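Local coordinates for protein glycoside hydrolase family 61 (Trichoderma reesei QM6a, PDB 5O2X) that probably cleaves cellulose chains oxidatively at a copper centre, as a family AA9 lytic polysaccharide monooxygenase, at residues I7-G11 against V12-A16; A67-K70 against A71-I75. All blocks are in the same frame, centred on the assembly; numbering follows the deposited sequence. Where two conformers were deposited one is given.

Contact 1 of 2, residues I7-G11 against V12-A16; sequences IVING and VWYQA. With MAN (alpha-D-mannopyranose), chain N; MAN (alpha-D-mannopyranose), chain P; MAN (alpha-D-mannopyranose), chain O; MAN (alpha-D-mannopyranose), chain R.
Tyr14 packs against two isoleucines of the neighbouring strand: its CE1 lies 3.8 Å from Ile9 CD1, and its CB rests 4.0 Å from Ile7 CG1. The torsion that sets Tyr14 CG anti to its own carbonyl carbon (chi1 -67°) carries the ring out to a mannose of the attached glycans, whose O2 is 2.7 Å from Tyr14 OH. On the other face of the hairpin, Val8 CG2 meets Trp13 CD1 at 3.9 Å, and a second mannose lies over one face of the indole, its O4 3.3 Å from Trp13 NE1. With an alanine at Trp13, Val8 CG2 is likely to lose this neighbour and the mannose the flat surface it covers. Behind these side chains stands a beta hairpin with a two-residue loop, closed by a type I' turn from Ile9 to Val12. Ile9 and Val12 bond to each other in both directions, as do Ile7 and Tyr14; Tyr14 N reaches Ile7 O at 2.8 Å in a nearly straight bond. At the turn, Gly11 N donates to O3 of a third mannose at 2.9 Å, while a fourth mannose gives two hydroxyls to Asn10 O. Strand 3-9 is flanked in its mixed sheet by 12-15 and 74-80, whose Ile75 touches both Ile7 and Ile9; strand 241-243 runs parallel to 12-15 along its far edge.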
ATOM      1  N   ILE A   7       6.046  -8.849  -4.653  1.00  4.44           N
ATOM      2  CA  ILE A   7       6.139  -7.606  -5.454  1.00  4.52           C
ATOM      3  C   ILE A   7       7.148  -7.852  -6.563  1.00  4.59           C
ATOM      4  O   ILE A   7       8.065  -8.664  -6.398  1.00  5.59           O
ATOM      5  CB  ILE A   7       6.468  -6.366  -4.601  1.00  4.73           C
ATOM      6  CG1 ILE A   7       7.870  -6.404  -4.009  1.00  5.15           C
ATOM      7  CG2 ILE A   7       5.410  -6.187  -3.519  1.00  5.02           C
ATOM      8  CD1 ILE A   7       8.258  -5.143  -3.256  1.00  5.79           C
ATOM      9  N   VAL A   8       6.948  -7.182  -7.692  1.00  4.78           N
ATOM     10  CA  VAL A   8       7.821  -7.384  -8.864  1.00  4.73           C
ATOM     11  C   VAL A   8       8.299  -6.017  -9.305  1.00  5.04           C
ATOM     12  O   VAL A   8       7.486  -5.165  -9.696  1.00  5.06           O
ATOM     13  CB  VAL A   8       7.123  -8.133  -9.981  1.00  5.05           C
ATOM     14  CG1 VAL A   8       8.075  -8.416 -11.117  1.00  5.67           C
ATOM     15  CG2 VAL A   8       6.474  -9.430  -9.466  1.00  5.72           C
ATOM     16  N   ILE A   9       9.606  -5.798  -9.208  1.00  5.55           N
ATOM     17  CA  ILE A   9      10.197  -4.454  -9.400  1.00  6.11           C
ATOM     18  C   ILE A   9      10.988  -4.502 -10.696  1.00  6.78           C
ATOM     19  O   ILE A   9      12.026  -5.201 -10.768  1.00  6.61           O
ATOM     20  CB  ILE A   9      11.101  -4.078  -8.219  1.00  5.85           C
ATOM     21  CG1 ILE A   9      10.347  -4.232  -6.884  1.00  6.25           C
ATOM     22  CG2 ILE A   9      11.667  -2.669  -8.439  1.00  6.66           C
ATOM     23  CD1 ILE A   9      11.117  -3.811  -5.666  1.00  6.90           C
ATOM     24  N   ASN A  10      10.482  -3.866 -11.739  1.00  7.59           N
ATOM     25  CA  ASN A  10      11.145  -4.014 -13.063  0.67  8.89           C
ATOM     26  C   ASN A  10      11.486  -5.407 -13.404  1.00  8.81           C
ATOM     27  O   ASN A  10      12.586  -5.705 -13.868  1.00 10.70           O
ATOM     28  CB  ASN A  10      12.422  -3.227 -13.215  0.67  9.64           C
ATOM     29  CG  ASN A  10      12.211  -1.797 -13.145  0.67  8.26           C
ATOM     30  OD1 ASN A  10      11.095  -1.280 -13.063  0.67  9.20           O
ATOM     31  ND2 ASN A  10      13.319  -1.101 -13.236  0.67  9.69           N
ATOM     32  N   GLY A  11      10.522  -6.297 -13.182  1.00  7.87           N
ATOM     33  CA  GLY A  11      10.722  -7.670 -13.540  1.00  7.78           C
ATOM     34  C   GLY A  11      11.373  -8.597 -12.521  1.00  6.84           C
ATOM     35  O   GLY A  11      11.508  -9.804 -12.755  1.00  8.24           O
ATOM     36  N   VAL A  12      11.797  -8.031 -11.382  1.00  6.30           N
ATOM     37  CA  VAL A  12      12.494  -8.786 -10.344  1.00  6.09           C
ATOM     38  C   VAL A  12      11.502  -9.082  -9.216  1.00  5.28           C
ATOM     39  O   VAL A  12      10.988  -8.164  -8.574  1.00  5.25           O
ATOM     40  CB  VAL A  12      13.711  -8.011  -9.827  1.00  6.09           C
ATOM     41  CG1 VAL A  12      14.372  -8.753  -8.685  1.00  6.73           C
ATOM     42  CG2 VAL A  12      14.697  -7.701 -10.926  1.00  7.94           C
ATOM     43  N   TRP A  13      11.236 -10.355  -9.014  1.00  5.43           N
ATOM     44  CA  TRP A  13      10.266 -10.834  -8.052  1.00  5.23           C
ATOM     45  C   TRP A  13      10.909 -10.926  -6.644  1.00  5.13           C
ATOM     46  O   TRP A  13      11.981 -11.516  -6.499  1.00  6.13           O
ATOM     47  CB  TRP A  13       9.834 -12.243  -8.489  1.00  6.01           C
ATOM     48  CG  TRP A  13       8.684 -12.907  -7.777  1.00  7.56           C
ATOM     49  CD1 TRP A  13       7.426 -13.023  -8.248  1.00  8.82           C
ATOM     50  CD2 TRP A  13       8.724 -13.670  -6.564  1.00  8.62           C
ATOM     51  NE1 TRP A  13       6.671 -13.789  -7.400  1.00 10.23           N
ATOM     52  CE2 TRP A  13       7.445 -14.248  -6.382  1.00  9.74           C
ATOM     53  CE3 TRP A  13       9.732 -13.998  -5.656  1.00 10.63           C
ATOM     54  CZ2 TRP A  13       7.149 -15.100  -5.276  1.00 11.20           C
ATOM     55  CZ3 TRP A  13       9.424 -14.875  -4.601  1.00 12.23           C
ATOM     56  CH2 TRP A  13       8.181 -15.386  -4.447  1.00 13.02           C
ATOM     57  N   TYR A  14      10.180 -10.408  -5.670  1.00  4.78           N
ATOM     58  CA  TYR A  14      10.509 -10.542  -4.245  1.00  4.96           C
ATOM     59  C   TYR A  14       9.357 -11.196  -3.519  1.00  5.22           C
ATOM     60  O   TYR A  14       8.205 -10.767  -3.649  1.00  5.24           O
ATOM     61  CB  TYR A  14      10.752  -9.179  -3.579  1.00  5.19           C
ATOM     62  CG  TYR A  14      11.983  -8.464  -4.069  1.00  5.17           C
ATOM     63  CD1 TYR A  14      11.966  -7.737  -5.239  1.00  5.01           C
ATOM     64  CD2 TYR A  14      13.165  -8.521  -3.334  1.00  5.20           C
ATOM     65  CE1 TYR A  14      13.119  -7.067  -5.689  1.00  5.18           C
ATOM     66  CE2 TYR A  14      14.309  -7.890  -3.770  1.00  5.50           C
ATOM     67  CZ  TYR A  14      14.283  -7.158  -4.954  1.00  5.36           C
ATOM     68  OH  TYR A  14      15.432  -6.527  -5.364  1.00  6.79           O
ATOM     69  N   GLN A  15       9.685 -12.164  -2.671  1.00  5.35           N
ATOM     70  CA  GLN A  15       8.702 -12.759  -1.788  0.73  5.44           C
ATOM     71  C   GLN A  15       8.214 -11.703  -0.799  1.00  5.05           C
ATOM     72  O   GLN A  15       9.012 -11.047  -0.138  1.00  6.04           O
ATOM     73  CB  GLN A  15       9.346 -13.914  -1.046  0.73  6.05           C
ATOM     74  CG  GLN A  15       8.397 -14.768  -0.212  0.73  6.49           C
ATOM     75  CD  GLN A  15       9.112 -15.948   0.447  0.73  7.88           C
ATOM     76  OE1 GLN A  15      10.308 -15.918   0.697  0.73 10.01           O
ATOM     77  NE2 GLN A  15       8.345 -16.971   0.762  0.73  9.57           N
ATOM     78  N   ALA A  16       6.905 -11.562  -0.664  1.00  4.65           N
ATOM     79  CA  ALA A  16       6.366 -10.661   0.338  1.00  5.14           C
ATOM     80  C   ALA A  16       6.199 -11.384   1.684  1.00  4.65           C
ATOM     81  O   ALA A  16       6.405 -12.592   1.775  1.00  5.29           O
ATOM     82  CB  ALA A  16       5.019 -10.098  -0.134  1.00  6.30           C
TER
HETATM   83  C1  MAN N 313       6.295  -5.785 -15.911  0.58  6.80           C
HETATM   84  C2  MAN N 313       7.398  -5.791 -14.864  0.58  6.04           C
HETATM   85  C3  MAN N 313       6.851  -5.257 -13.521  0.58  5.92           C
HETATM   86  C4  MAN N 313       6.247  -3.888 -13.741  0.58  6.12           C
HETATM   87  C5  MAN N 313       5.155  -4.009 -14.799  0.58  7.14           C
HETATM   88  C6  MAN N 313       4.535  -2.689 -15.154  0.58  8.58           C
HETATM   89  O2  MAN N 313       8.491  -4.992 -15.272  0.58  6.60           O
HETATM   90  O3  MAN N 313       7.905  -5.236 -12.564  0.58  5.96           O
HETATM   91  O4  MAN N 313       5.713  -3.417 -12.512  0.58  6.78           O
HETATM   92  O5  MAN N 313       5.676  -4.520 -16.012  0.58  7.27           O
HETATM   93  O6  MAN N 313       5.559  -1.718 -15.493  0.58 10.47           O
HETATM   94  C1  MAN P 315      12.271 -16.457  -9.280  0.76 15.23           C
HETATM   95  C2  MAN P 315      11.560 -16.474 -10.611  0.76 18.85           C
HETATM   96  C3  MAN P 315      10.137 -15.988 -10.306  0.76 19.94           C
HETATM   97  C4  MAN P 315       9.471 -16.767  -9.189  0.76 19.67           C
HETATM   98  C5  MAN P 315      10.320 -16.766  -7.957  0.76 20.00           C
HETATM   99  C6  MAN P 315       9.723 -17.623  -6.852  0.76 23.48           C
HETATM  100  O2  MAN P 315      11.638 -17.817 -11.111  0.76 20.85           O
HETATM  101  O3  MAN P 315       9.367 -16.193 -11.458  0.76 27.00           O
HETATM  102  O4  MAN P 315       8.149 -16.377  -8.904  0.76 21.17           O
HETATM  103  O5  MAN P 315      11.582 -17.272  -8.349  0.76 18.08           O
HETATM  104  O6  MAN P 315      10.749 -17.862  -5.877  0.76 31.52           O
HETATM  105  C1  MAN O 314      14.235 -10.395 -16.612  0.55  9.63           C
HETATM  106  C2  MAN O 314      15.024  -9.447 -15.731  0.55  9.94           C
HETATM  107  C3  MAN O 314      14.243  -8.130 -15.634  0.55 10.09           C
HETATM  108  C4  MAN O 314      13.949  -7.551 -17.029  0.55 11.46           C
HETATM  109  C5  MAN O 314      13.287  -8.587 -17.933  0.55 13.33           C
HETATM  110  C6  MAN O 314      13.143  -8.142 -19.379  0.55 16.39           C
HETATM  111  O2  MAN O 314      16.339  -9.236 -16.281  0.55 12.65           O
HETATM  112  O3  MAN O 314      14.937  -7.207 -14.818  0.55 10.46           O
HETATM  113  O4  MAN O 314      13.052  -6.432 -16.903  0.55 13.54           O
HETATM  114  O5  MAN O 314      14.062  -9.796 -17.890  0.55 11.23           O
HETATM  115  O6  MAN O 314      14.434  -8.235 -19.964  0.55 20.68           O
HETATM  116  C1  MAN R 317      18.777  -5.844  -1.923  1.00  5.63           C
HETATM  117  C2  MAN R 317      18.215  -6.581  -3.110  1.00  5.32           C
HETATM  118  C3  MAN R 317      19.304  -7.206  -3.944  1.00  5.37           C
HETATM  119  C4  MAN R 317      20.391  -6.173  -4.267  1.00  5.71           C
HETATM  120  C5  MAN R 317      20.879  -5.451  -3.016  1.00  5.42           C
HETATM  121  C6  MAN R 317      21.823  -4.309  -3.361  1.00  6.66           C
HETATM  122  O2  MAN R 317      17.474  -5.610  -3.880  1.00  5.82           O
HETATM  123  O3  MAN R 317      18.757  -7.752  -5.134  1.00  5.99           O
HETATM  124  O4  MAN R 317      21.501  -6.830  -4.865  1.00  7.40           O
HETATM  125  O5  MAN R 317      19.769  -4.894  -2.292  1.00  5.47           O
HETATM  126  O6  MAN R 317      22.316  -3.688  -2.193  1.00  7.25           O

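Contact 2 of 2, residues A67-K70 against A71-I75; sequences ASVK and AGDTI. With MAN (alpha-D-mannopyranose), chain R; MAN (alpha-D-mannopyranose), chain N.
With CG anti to the carbonyl carbon (chi1 -72°), the Asp73 carboxylate folds back beside its own backbone N and toward Lys70. There OD2 takes the amide of Lys70, Lys70 N to Asp73 OD2 being 2.7 Å with 167° at the hydrogen. The donor approaches from above the carboxylate plane. The same oxygen lies 3.6 Å from Val69 CB. In the reverse direction Asp73 N donates to Lys70 O at 2.9 Å, so backbone and side chain of the aspartate both grip Lys70. This second bond closes a type II beta turn, Lys70 to Asp73, with Gly72 at its third position, where the positive phi of 99° would press a CB against the preceding carbonyl oxygen. The turn carries the chain from strand 67-70, which runs parallel to 172-183, into strand 74-80 of the other sheet of this AA9 domain, a beta-sandwich. Beyond the turn, mannoses of the attached glycans hydrogen-bond at both ends: Ser68 N meets O2 of one at 2.9 Å in an almost straight bond and Ser68 OG donates to its ring O5, while Thr74 OG1 lies 2.8 Å from O6 of another and also bonds its O4. On Asp73 OD1, Asn10 ND2 makes a weak hydrogen bond.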
ATOM      1  N   ALA A  67      14.419  -4.051  -0.664  1.00  5.07           N
ATOM      2  CA  ALA A  67      14.630  -4.144  -2.089  1.00  5.30           C
ATOM      3  C   ALA A  67      15.295  -2.880  -2.601  1.00  5.34           C
ATOM      4  O   ALA A  67      14.800  -1.780  -2.366  1.00  6.16           O
ATOM      5  CB  ALA A  67      13.305  -4.323  -2.837  1.00  5.56           C
ATOM      6  N   SER A  68      16.387  -3.023  -3.333  0.76  6.42           N
ATOM      7  CA  SER A  68      17.083  -1.850  -3.880  0.76  7.40           C
ATOM      8  C   SER A  68      16.468  -1.532  -5.242  0.76  7.66           C
ATOM      9  O   SER A  68      16.453  -2.386  -6.091  0.76  8.63           O
ATOM     10  CB  SER A  68      18.594  -2.142  -3.920  0.76  7.41           C
ATOM     11  OG  SER A  68      19.150  -2.213  -2.619  0.76  8.06           O
ATOM     12  N   VAL A  69      16.022  -0.278  -5.438  1.00  7.17           N
ATOM     13  CA  VAL A  69      15.370   0.183  -6.630  0.75  8.11           C
ATOM     14  C   VAL A  69      15.945   1.511  -7.073  1.00  8.84           C
ATOM     15  O   VAL A  69      16.622   2.234  -6.310  1.00  9.33           O
ATOM     16  CB  VAL A  69      13.901   0.374  -6.393  0.75  8.60           C
ATOM     17  CG1 VAL A  69      13.336  -0.848  -5.731  0.75  9.25           C
ATOM     18  CG2 VAL A  69      13.628   1.576  -5.547  0.75  8.24           C
ATOM     19  N   LYS A  70      15.700   1.800  -8.345  0.67  9.48           N
ATOM     20  CA  LYS A  70      16.076   3.082  -8.929  0.67 10.42           C
ATOM     21  C   LYS A  70      14.849   3.963  -9.030  0.67  9.61           C
ATOM     22  O   LYS A  70      13.754   3.497  -9.392  0.67  9.96           O
ATOM     23  CB  LYS A  70      16.678   2.890 -10.306  0.67 12.11           C
ATOM     24  CG  LYS A  70      18.049   2.147 -10.273  0.67 13.38           C
ATOM     25  CD  LYS A  70      18.654   1.888 -11.661  0.67 16.41           C
ATOM     26  CE  LYS A  70      20.145   1.598 -11.648  0.67 18.83           C
ATOM     27  NZ  LYS A  70      20.735   2.045 -12.933  0.67 20.10           N
ATOM     28  N   ALA A  71      14.998   5.242  -8.738  1.00  9.32           N
ATOM     29  CA  ALA A  71      13.949   6.177  -8.983  1.00  8.67           C
ATOM     30  C   ALA A  71      13.494   6.028 -10.438  1.00  8.35           C
ATOM     31  O   ALA A  71      14.307   5.880 -11.337  1.00  9.04           O
ATOM     32  CB  ALA A  71      14.436   7.587  -8.715  1.00  9.06           C
ATOM     33  N   GLY A  72      12.174   5.991 -10.642  1.00  8.38           N
ATOM     34  CA  GLY A  72      11.579   5.749 -11.943  1.00  8.50           C
ATOM     35  C   GLY A  72      11.125   4.303 -12.159  1.00  8.63           C
ATOM     36  O   GLY A  72      10.362   4.056 -13.061  1.00  9.71           O
ATOM     37  N   ASP A  73      11.597   3.381 -11.325  1.00  9.00           N
ATOM     38  CA  ASP A  73      11.200   1.977 -11.457  1.00  8.68           C
ATOM     39  C   ASP A  73       9.719   1.808 -11.117  1.00  7.44           C
ATOM     40  O   ASP A  73       9.158   2.570 -10.313  1.00  7.75           O
ATOM     41  CB  ASP A  73      12.023   1.085 -10.462  1.00 10.49           C
ATOM     42  CG  ASP A  73      13.467   0.883 -10.831  0.80 10.40           C
ATOM     43  OD1 ASP A  73      13.849   1.299 -11.945  0.80 12.39           O
ATOM     44  OD2 ASP A  73      14.208   0.244 -10.000  0.80 11.15           O
ATOM     45  N   THR A  74       9.098   0.801 -11.739  1.00  8.13           N
ATOM     46  CA  THR A  74       7.737   0.479 -11.380  1.00  7.53           C
ATOM     47  C   THR A  74       7.724  -0.791 -10.527  1.00  7.01           C
ATOM     48  O   THR A  74       8.550  -1.685 -10.651  1.00 10.42           O
ATOM     49  CB  THR A  74       6.760   0.342 -12.523  1.00 10.26           C
ATOM     50  OG1 THR A  74       6.976  -0.860 -13.201  1.00 14.05           O
ATOM     51  CG2 THR A  74       6.679   1.583 -13.358  1.00 11.12           C
ATOM     52  N   ILE A  75       6.772  -0.798  -9.604  1.00  5.69           N
ATOM     53  CA  ILE A  75       6.595  -1.904  -8.653  1.00  5.25           C
ATOM     54  C   ILE A  75       5.170  -2.422  -8.821  1.00  4.84           C
ATOM     55  O   ILE A  75       4.201  -1.665  -8.731  1.00  5.44           O
ATOM     56  CB  ILE A  75       6.823  -1.422  -7.212  1.00  5.38           C
ATOM     57  CG1 ILE A  75       8.255  -0.870  -7.077  1.00  6.14           C
ATOM     58  CG2 ILE A  75       6.562  -2.586  -6.238  1.00  5.79           C
ATOM     59  CD1 ILE A  75       8.618  -0.406  -5.696  1.00  7.32           C
TER
HETATM   60  C1  MAN R 317      18.777  -5.844  -1.923  1.00  5.63           C
HETATM   61  C2  MAN R 317      18.215  -6.581  -3.110  1.00  5.32           C
HETATM   62  C3  MAN R 317      19.304  -7.206  -3.944  1.00  5.37           C
HETATM   63  C4  MAN R 317      20.391  -6.173  -4.267  1.00  5.71           C
HETATM   64  C5  MAN R 317      20.879  -5.451  -3.016  1.00  5.42           C
HETATM   65  C6  MAN R 317      21.823  -4.309  -3.361  1.00  6.66           C
HETATM   66  O2  MAN R 317      17.474  -5.610  -3.880  1.00  5.82           O
HETATM   67  O3  MAN R 317      18.757  -7.752  -5.134  1.00  5.99           O
HETATM   68  O4  MAN R 317      21.501  -6.830  -4.865  1.00  7.40           O
HETATM   69  O5  MAN R 317      19.769  -4.894  -2.292  1.00  5.47           O
HETATM   70  O6  MAN R 317      22.316  -3.688  -2.193  1.00  7.25           O
HETATM   71  C1  MAN N 313       6.295  -5.785 -15.911  0.58  6.80           C
HETATM   72  C2  MAN N 313       7.398  -5.791 -14.864  0.58  6.04           C
HETATM   73  C3  MAN N 313       6.851  -5.257 -13.521  0.58  5.92           C
HETATM   74  C4  MAN N 313       6.247  -3.888 -13.741  0.58  6.12           C
HETATM   75  C5  MAN N 313       5.155  -4.009 -14.799  0.58  7.14           C
HETATM   76  C6  MAN N 313       4.535  -2.689 -15.154  0.58  8.58           C
HETATM   77  O2  MAN N 313       8.491  -4.992 -15.272  0.58  6.60           O
HETATM   78  O3  MAN N 313       7.905  -5.236 -12.564  0.58  5.96           O
HETATM   79  O4  MAN N 313       5.713  -3.417 -12.512  0.58  6.78           O
HETATM   80  O5  MAN N 313       5.676  -4.520 -16.012  0.58  7.27           O
HETATM   81  O6  MAN N 313       5.559  -1.718 -15.493  0.58 10.47           O

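From the N terminus, strand 3-9 turns straight into 12-15 at contact 1, closing the first hairpin of one sheet. Much later in the sequence, contact 2 turns strand 67-70, which belongs to the second sheet, into 74-80, which returns to the first and lies beside 3-9. The two closures follow in series, neither nesting nor crossing, yet their centres lie about 10 Å apart. Asn10 at the hairpin turn bonds to Thr74, and Ile9 packs on Ala67 and Val69, so the hairpin meets both strands that the second turn joins. Two mannoses are shared: one spans Gly11 and Thr74, the other Tyr14 and Ser68.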